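Local coordinates for protein gamma-glutamyltranspeptidase (Ggt) (Helicobacter pylori 26695, PDB 5BPK) that probably transfers or hydrolytically releases the gamma-glutamyl group of glutathione and related compounds, as an Ntn-hydrolase whose catalytic domain binds an acivicin-related dihydro-oxazolyl amino acid, at residues V89-G94 with G162-I167. Sequence-based numbering, arbitrary orientation.
Sequences VGSPGG and GDVNAI. With 4UD ((2S)-amino[(5S)-4,5-dihydro-1,2-oxazol-5-yl]acetic acid), chain O.
With its hydroxyl anti to the backbone N (chi1 -177°), Ser91 reaches across to the backbone of Asp163, while Val164 holds CG1 in the same relation to its own N, which sets that methyl against Val89 CG2 at 3.8 Å. Asp163 N donates to Ser91 OG over 3.0 Å in a nearly straight bond, 167° at the hydrogen. Ser91 OG in turn donates to Pro92 O at 2.7 Å, meeting a lone pair in the carbonyl plane, so two bonds fix the hydroxyl's rotation. Beside it, Pro92 CG lies 3.8 Å from Asp163 CB, the two side chains crossing at a slant. The segments run roughly antiparallel where strand 84-89 ends and strand 166-171 begins, neighbours in the antiparallel sheet of this Ntn-hydrolase fold, the chains staying side by side as far as Ser91. There the contact between Gly90 O and Val164 CA, 3.4 Å long with 148° at the hydrogen, is of the CA-H...O kind; the buried carbonyl oxygen has no conventional hydrogen-bond donor. Both valines also touch helix 96-109. From Pro92 on, the loop lines the ligand pocket, where Gly94 N makes a weak hydrogen bond of 3.4 Å to 4UD O2.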
# COMPACT_ATOMS: atom_id res chain seq x y z
N VAL B 89 2.18 10.66 3.59
CA VAL B 89 1.31 9.72 4.28
C VAL B 89 0.93 8.53 3.39
O VAL B 89 0.88 8.63 2.17
CB VAL B 89 0.07 10.45 4.82
CG1 VAL B 89 -0.75 11.02 3.69
CG2 VAL B 89 -0.76 9.56 5.73
N GLY B 90 0.67 7.40 4.03
CA GLY B 90 0.21 6.19 3.36
C GLY B 90 0.03 5.09 4.39
O GLY B 90 0.36 5.28 5.57
N SER B 91 -0.51 3.96 3.94
CA SER B 91 -0.81 2.84 4.81
C SER B 91 -1.05 1.57 4.02
O SER B 91 -1.46 1.64 2.85
CB SER B 91 -2.09 3.12 5.60
OG SER B 91 -2.39 2.09 6.53
N PRO B 92 -0.81 0.41 4.65
CA PRO B 92 -1.36 -0.84 4.19
C PRO B 92 -2.80 -1.02 4.64
O PRO B 92 -3.34 -0.17 5.33
CB PRO B 92 -0.45 -1.87 4.86
CG PRO B 92 -0.07 -1.25 6.13
CD PRO B 92 0.09 0.20 5.80
N GLY B 93 -3.42 -2.13 4.24
CA GLY B 93 -4.78 -2.44 4.67
C GLY B 93 -5.76 -2.83 3.58
O GLY B 93 -6.94 -2.92 3.85
N GLY B 94 -5.28 -3.07 2.37
CA GLY B 94 -6.14 -3.40 1.24
C GLY B 94 -7.24 -2.37 1.05
O GLY B 94 -6.96 -1.19 0.91
N GLY B 162 -4.96 -0.53 9.54
CA GLY B 162 -3.89 0.28 8.98
C GLY B 162 -2.59 0.27 9.76
O GLY B 162 -2.52 -0.22 10.90
N ASP B 163 -1.58 0.88 9.15
CA ASP B 163 -0.27 1.05 9.77
C ASP B 163 0.42 2.22 9.06
O ASP B 163 1.19 2.05 8.13
CB ASP B 163 0.56 -0.24 9.70
CG ASP B 163 1.94 -0.09 10.33
OD1 ASP B 163 2.19 0.93 10.99
OD2 ASP B 163 2.77 -0.99 10.13
N VAL B 164 0.06 3.41 9.50
CA VAL B 164 0.49 4.64 8.87
C VAL B 164 1.85 5.09 9.38
O VAL B 164 2.08 5.17 10.59
CB VAL B 164 -0.53 5.77 9.14
CG1 VAL B 164 -0.04 7.11 8.54
CG2 VAL B 164 -1.91 5.39 8.60
N ASN B 165 2.75 5.36 8.45
CA ASN B 165 3.99 6.05 8.73
C ASN B 165 3.90 7.37 7.99
O ASN B 165 3.77 7.39 6.76
CB ASN B 165 5.18 5.19 8.29
CG ASN B 165 5.26 3.92 9.09
OD1 ASN B 165 5.38 3.97 10.32
ND2 ASN B 165 5.17 2.78 8.41
N ALA B 166 3.92 8.46 8.74
CA ALA B 166 3.61 9.77 8.20
C ALA B 166 4.57 10.85 8.70
O ALA B 166 5.13 10.75 9.80
CB ALA B 166 2.17 10.14 8.51
N ILE B 167 4.76 11.87 7.87
CA ILE B 167 5.61 13.02 8.17
C ILE B 167 4.83 14.29 7.92
O ILE B 167 4.09 14.39 6.93
CB ILE B 167 6.89 13.05 7.30
CG1 ILE B 167 7.75 11.81 7.53
CG2 ILE B 167 7.69 14.32 7.56
CD1 ILE B 167 8.84 11.59 6.46
C3 4UD O . -1.61 -4.14 1.36
C4 4UD O . -2.31 -4.17 -0.75
C5 4UD O . -1.92 -5.17 0.32
C6 4UD O . -3.32 -4.68 -1.79
C8 4UD O . -3.49 -3.57 -2.81
O9 4UD O . -2.69 -3.43 -3.70
O10 4UD O . -4.53 -2.71 -2.72
N7 4UD O . -2.80 -5.87 -2.48
O2 4UD O . -2.91 -3.08 -0.07
N1 4UD O . -2.20 -3.02 1.06